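Local coordinates for protein EST1E (Clostridium proteoclasticum, PDB 2WTM) that probably hydrolyses feruloyl and other ester bonds, as a promiscuous feruloyl esterase of the alpha/beta-hydrolase fold from a rumen bacterium, at residues A[43-55]-A[229-242]. Residues are numbered along the deposited sequence; the frame is centred on the assembly and turned at random.
Sequences RHIVAVQETLNEI and CYDHHLELVTEAVK
Arg43 reaches from the first turn of helix 43-54 to the loop ahead of helix 234-249 and grips two of its backbone carbonyls. NH2 gives the straighter bond, 2.9 Å to Tyr230 O at an N-H...O angle of 163°; that oxygen lies almost in the guanidinium plane, though NH2 is tilted out of the plane of the carbonyl. NH1 adds weak bonds to the same oxygen and to Cys229 O (3.1 Å), so Tyr230 O accepts from both nitrogens, one bond good and one weak. The reach comes from a side chain extended from CG to NE, with CG anti to the backbone N (chi1 172°). Leu234 CD2 sits over the centre of one guanidinium face, 3.6 Å from Arg43 CZ, and also meets the methyl of Ala47. Asp231 OD1 adds an opposite charge near NH1, well out of the guanidinium plane and beyond salt-bridge range. Next along, Cys229 CB lies over one face of the His44 imidazole, and SG approaches obliquely, 3.8 Å from His44 CE1, while the His44 ring also meets that of His107. This loop follows His228, probably the histidine of a Ser108-His228-Asp200 triad as in other alpha/beta-hydrolases; the Arg43 bonds join helix 43-54 to it. Both helices lie against the same face of the central sheet; the axes of 43-54 and 234-242 come within 9.5 Å and cross at -36°. Tyr230 OH bonds to Ser132 OG, outside the pair. Farther along, Thr51 OG1 donates back to Ala47 O (3.0 Å), which also accepts from Thr51 N on the opposite face of its carbonyl plane; the hydroxyl oxygen rests 3.3 Å from Thr238 CB. Leu52 CD2 meets Val241 CG1 (4.0 Å) in the buried layer; Ile55 CG2 lies against the extended, more exposed Lys242 chain.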
loop_
_atom_site.group_PDB
_atom_site.type_symbol
_atom_site.label_atom_id
_atom_site.label_comp_id
_atom_site.label_asym_id
_atom_site.label_seq_id
_atom_site.Cartn_x
_atom_site.Cartn_y
_atom_site.Cartn_z
ATOM N N ARG A 43 -2.059 9.126 -26.600
ATOM C CA ARG A 43 -1.029 9.375 -27.583
ATOM C C ARG A 43 0.394 9.105 -27.134
ATOM O O ARG A 43 1.168 8.458 -27.841
ATOM C CB ARG A 43 -1.127 10.859 -28.012
ATOM C CG ARG A 43 -0.008 11.423 -28.914
ATOM C CD ARG A 43 -0.316 12.955 -29.159
ATOM N NE ARG A 43 0.824 13.771 -29.572
ATOM C CZ ARG A 43 1.658 14.403 -28.740
ATOM N NH1 ARG A 43 1.567 14.298 -27.403
ATOM N NH2 ARG A 43 2.618 15.119 -29.268
ATOM N N HIS A 44 0.782 9.665 -25.986
ATOM C CA HIS A 44 2.166 9.540 -25.549
ATOM C C HIS A 44 2.517 8.102 -25.156
ATOM O O HIS A 44 3.669 7.663 -25.306
ATOM C CB HIS A 44 2.473 10.574 -24.449
ATOM C CG HIS A 44 1.547 10.501 -23.279
ATOM N ND1 HIS A 44 0.256 10.973 -23.334
ATOM C CD2 HIS A 44 1.728 10.010 -22.023
ATOM C CE1 HIS A 44 -0.323 10.767 -22.158
ATOM N NE2 HIS A 44 0.543 10.167 -21.360
ATOM N N ILE A 45 1.525 7.386 -24.602
ATOM C CA ILE A 45 1.670 5.977 -24.219
ATOM C C ILE A 45 1.897 5.080 -25.447
ATOM O O ILE A 45 2.825 4.261 -25.492
ATOM C CB ILE A 45 0.492 5.450 -23.388
ATOM C CG1 ILE A 45 0.287 6.287 -22.117
ATOM C CG2 ILE A 45 0.624 3.945 -23.125
ATOM C CD1 ILE A 45 1.465 6.196 -21.147
ATOM N N VAL A 46 1.009 5.269 -26.436
ATOM C CA VAL A 46 1.114 4.525 -27.668
ATOM C C VAL A 46 2.394 4.810 -28.415
ATOM O O VAL A 46 2.981 3.904 -28.996
ATOM C CB VAL A 46 -0.153 4.787 -28.527
ATOM C CG1 VAL A 46 0.046 4.195 -29.938
ATOM C CG2 VAL A 46 -1.383 4.174 -27.821
ATOM N N ALA A 47 2.846 6.065 -28.417
ATOM C CA ALA A 47 4.120 6.429 -29.045
ATOM C C ALA A 47 5.301 5.710 -28.448
ATOM O O ALA A 47 6.134 5.134 -29.145
ATOM C CB ALA A 47 4.301 7.940 -29.040
ATOM N N VAL A 48 5.357 5.662 -27.143
ATOM C CA VAL A 48 6.375 4.880 -26.490
ATOM C C VAL A 48 6.271 3.376 -26.763
ATOM O O VAL A 48 7.249 2.686 -27.085
ATOM C CB VAL A 48 6.360 5.223 -24.983
ATOM C CG1 VAL A 48 7.267 4.257 -24.252
ATOM C CG2 VAL A 48 6.797 6.708 -24.733
ATOM N N GLN A 49 5.055 2.831 -26.663
ATOM C CA GLN A 49 4.786 1.445 -26.974
ATOM C C GLN A 49 5.287 1.043 -28.375
ATOM O O GLN A 49 6.003 0.045 -28.530
ATOM C CB GLN A 49 3.295 1.200 -26.835
ATOM C CG GLN A 49 2.872 -0.123 -27.345
ATOM C CD GLN A 49 1.902 -0.001 -28.522
ATOM O OE1 GLN A 49 0.947 0.753 -28.479
ATOM N NE2 GLN A 49 2.116 -0.849 -29.554
ATOM N N GLU A 50 4.953 1.893 -29.347
ATOM C CA GLU A 50 5.295 1.611 -30.776
ATOM C C GLU A 50 6.774 1.635 -30.984
ATOM O O GLU A 50 7.330 0.756 -31.633
ATOM C CB GLU A 50 4.572 2.599 -31.686
ATOM C CG GLU A 50 3.095 2.246 -31.771
ATOM C CD GLU A 50 2.280 3.076 -32.723
ATOM O OE1 GLU A 50 2.724 4.168 -33.113
ATOM O OE2 GLU A 50 1.133 2.666 -32.970
ATOM N N THR A 51 7.431 2.621 -30.399
ATOM C CA THR A 51 8.871 2.666 -30.394
ATOM C C THR A 51 9.541 1.420 -29.839
ATOM O O THR A 51 10.479 0.880 -30.396
ATOM C CB THR A 51 9.359 3.906 -29.610
ATOM O OG1 THR A 51 8.879 5.095 -30.255
ATOM C CG2 THR A 51 10.839 3.924 -29.511
ATOM N N LEU A 52 9.064 0.947 -28.678
ATOM C CA LEU A 52 9.613 -0.248 -28.096
ATOM C C LEU A 52 9.439 -1.454 -29.001
ATOM O O LEU A 52 10.364 -2.220 -29.180
ATOM C CB LEU A 52 9.067 -0.454 -26.662
ATOM C CG LEU A 52 9.503 0.643 -25.704
ATOM C CD1 LEU A 52 8.648 0.597 -24.490
ATOM C CD2 LEU A 52 10.924 0.418 -25.347
ATOM N N ASN A 53 8.238 -1.650 -29.532
ATOM C CA ASN A 53 7.994 -2.775 -30.407
ATOM C C ASN A 53 8.928 -2.716 -31.640
ATOM O O ASN A 53 9.396 -3.717 -32.087
ATOM C CB ASN A 53 6.535 -2.788 -30.922
ATOM C CG ASN A 53 5.452 -2.864 -29.830
ATOM O OD1 ASN A 53 4.341 -2.446 -30.102
ATOM N ND2 ASN A 53 5.748 -3.437 -28.667
ATOM N N GLU A 54 9.175 -1.523 -32.118
ATOM C CA GLU A 54 10.043 -1.337 -33.288
ATOM C C GLU A 54 11.478 -1.790 -33.075
ATOM O O GLU A 54 12.131 -2.291 -34.010
ATOM C CB GLU A 54 9.921 0.095 -33.645
ATOM C CG GLU A 54 10.590 0.489 -34.830
ATOM C CD GLU A 54 10.154 1.833 -35.166
ATOM O OE1 GLU A 54 10.921 2.768 -34.830
ATOM O OE2 GLU A 54 9.011 1.917 -35.697
ATOM N N ILE A 55 12.024 -1.675 -31.855
ATOM C CA ILE A 55 13.353 -2.179 -31.566
ATOM C C ILE A 55 13.401 -3.620 -31.042
ATOM O O ILE A 55 14.422 -4.124 -30.650
ATOM C CB ILE A 55 14.135 -1.232 -30.620
ATOM C CG1 ILE A 55 13.456 -1.156 -29.227
ATOM C CG2 ILE A 55 14.231 0.139 -31.227
ATOM C CD1 ILE A 55 14.276 -0.413 -28.202
ATOM N N CYS A 229 2.647 16.327 -21.341
ATOM C CA CYS A 229 2.431 15.193 -22.264
ATOM C C CYS A 229 3.135 15.357 -23.592
ATOM O O CYS A 229 2.779 14.695 -24.591
ATOM C CB CYS A 229 0.952 14.936 -22.513
ATOM S SG CYS A 229 -0.018 14.443 -21.088
ATOM N N TYR A 230 4.136 16.230 -23.616
ATOM C CA TYR A 230 5.001 16.382 -24.782
ATOM C C TYR A 230 4.239 16.833 -26.051
ATOM O O TYR A 230 4.301 16.196 -27.124
ATOM C CB TYR A 230 5.849 15.122 -25.002
ATOM C CG TYR A 230 6.207 14.400 -23.728
ATOM C CD1 TYR A 230 7.031 14.999 -22.777
ATOM C CD2 TYR A 230 5.736 13.139 -23.454
ATOM C CE1 TYR A 230 7.408 14.318 -21.628
ATOM C CE2 TYR A 230 6.108 12.463 -22.301
ATOM C CZ TYR A 230 6.901 13.072 -21.389
ATOM O OH TYR A 230 7.317 12.475 -20.206
ATOM N N ASP A 231 3.535 17.937 -25.908
ATOM C CA ASP A 231 2.678 18.452 -26.998
ATOM C C ASP A 231 3.594 18.873 -28.153
ATOM O O ASP A 231 3.224 18.704 -29.325
ATOM C CB ASP A 231 1.872 19.645 -26.548
ATOM C CG ASP A 231 0.834 19.329 -25.512
ATOM O OD1 ASP A 231 0.405 18.185 -25.375
ATOM O OD2 ASP A 231 0.369 20.292 -24.881
ATOM N N HIS A 232 4.781 19.406 -27.849
ATOM C CA HIS A 232 5.652 19.950 -28.910
ATOM C C HIS A 232 6.666 18.998 -29.502
ATOM O O HIS A 232 7.009 19.081 -30.706
ATOM C CB HIS A 232 6.441 21.176 -28.425
ATOM C CG HIS A 232 5.630 22.156 -27.643
ATOM N ND1 HIS A 232 6.147 22.822 -26.548
ATOM C CD2 HIS A 232 4.357 22.594 -27.785
ATOM C CE1 HIS A 232 5.224 23.620 -26.049
ATOM N NE2 HIS A 232 4.123 23.488 -26.768
ATOM N N HIS A 233 7.223 18.111 -28.670
ATOM C CA HIS A 233 8.353 17.297 -29.099
ATOM C C HIS A 233 8.336 15.869 -28.619
ATOM O O HIS A 233 9.369 15.357 -28.145
ATOM C CB HIS A 233 9.624 17.965 -28.665
ATOM C CG HIS A 233 9.937 19.147 -29.498
ATOM N ND1 HIS A 233 10.239 19.027 -30.846
ATOM C CD2 HIS A 233 9.939 20.464 -29.209
ATOM C CE1 HIS A 233 10.447 20.242 -31.337
ATOM N NE2 HIS A 233 10.262 21.127 -30.364
ATOM N N LEU A 234 7.188 15.225 -28.842
ATOM C CA LEU A 234 7.017 13.816 -28.505
ATOM C C LEU A 234 8.083 12.959 -29.170
ATOM O O LEU A 234 8.593 11.989 -28.602
ATOM C CB LEU A 234 5.627 13.343 -28.875
ATOM C CG LEU A 234 5.269 11.879 -28.626
ATOM C CD1 LEU A 234 5.530 11.488 -27.130
ATOM C CD2 LEU A 234 3.855 11.628 -29.014
ATOM N N GLU A 235 8.502 13.329 -30.379
ATOM C CA GLU A 235 9.625 12.609 -31.010
ATOM C C GLU A 235 10.954 12.608 -30.280
ATOM O O GLU A 235 11.757 11.703 -30.439
ATOM C CB GLU A 235 9.826 13.095 -32.449
ATOM C CG GLU A 235 10.494 14.424 -32.646
ATOM C CD GLU A 235 9.673 15.663 -32.289
ATOM O OE1 GLU A 235 8.417 15.602 -32.130
ATOM O OE2 GLU A 235 10.292 16.741 -32.212
ATOM N N LEU A 236 11.210 13.664 -29.508
ATOM C CA LEU A 236 12.437 13.699 -28.768
ATOM C C LEU A 236 12.344 12.701 -27.616
ATOM O O LEU A 236 13.348 12.111 -27.178
ATOM C CB LEU A 236 12.696 15.094 -28.250
ATOM C CG LEU A 236 13.109 16.074 -29.377
ATOM C CD1 LEU A 236 13.426 17.391 -28.789
ATOM C CD2 LEU A 236 14.311 15.528 -30.218
ATOM N N VAL A 237 11.152 12.551 -27.091
ATOM C CA VAL A 237 10.927 11.535 -26.039
ATOM C C VAL A 237 11.118 10.118 -26.594
ATOM O O VAL A 237 11.857 9.313 -26.007
ATOM C CB VAL A 237 9.536 11.688 -25.409
ATOM C CG1 VAL A 237 9.265 10.585 -24.363
ATOM C CG2 VAL A 237 9.372 13.062 -24.794
ATOM N N THR A 238 10.475 9.783 -27.706
ATOM C CA THR A 238 10.603 8.449 -28.192
ATOM C C THR A 238 12.041 8.190 -28.662
ATOM O O THR A 238 12.533 7.115 -28.515
ATOM C CB THR A 238 9.646 8.164 -29.348
ATOM O OG1 THR A 238 9.887 9.109 -30.389
ATOM C CG2 THR A 238 8.200 8.326 -28.930
ATOM N N GLU A 239 12.725 9.186 -29.211
ATOM C CA GLU A 239 14.147 8.933 -29.542
ATOM C C GLU A 239 15.010 8.656 -28.311
ATOM O O GLU A 239 15.936 7.849 -28.340
ATOM C CB GLU A 239 14.749 10.092 -30.355
ATOM C CG GLU A 239 14.469 10.005 -31.829
ATOM C CD GLU A 239 14.863 8.639 -32.430
ATOM O OE1 GLU A 239 16.070 8.226 -32.429
ATOM O OE2 GLU A 239 13.897 7.962 -32.844
ATOM N N ALA A 240 14.660 9.286 -27.194
ATOM C CA ALA A 240 15.488 9.069 -26.003
ATOM C C ALA A 240 15.257 7.658 -25.420
ATOM O O ALA A 240 16.161 6.963 -25.001
ATOM C CB ALA A 240 15.180 10.114 -24.987
ATOM N N VAL A 241 13.991 7.258 -25.423
ATOM C CA VAL A 241 13.587 5.913 -24.990
ATOM C C VAL A 241 14.246 4.861 -25.884
ATOM O O VAL A 241 14.817 3.903 -25.419
ATOM C CB VAL A 241 12.042 5.780 -25.034
ATOM C CG1 VAL A 241 11.577 4.333 -24.920
ATOM C CG2 VAL A 241 11.398 6.667 -23.932
ATOM N N LYS A 242 14.217 5.107 -27.180
ATOM C CA LYS A 242 14.822 4.207 -28.144
ATOM C C LYS A 242 16.311 4.014 -27.936
ATOM O O LYS A 242 16.771 2.897 -27.848
ATOM C CB LYS A 242 14.529 4.715 -29.547
ATOM C CG LYS A 242 15.083 3.811 -30.637
ATOM C CD LYS A 242 15.092 4.534 -32.021
ATOM C CE LYS A 242 15.182 3.516 -33.153
ATOM N NZ LYS A 242 15.234 4.162 -34.534
#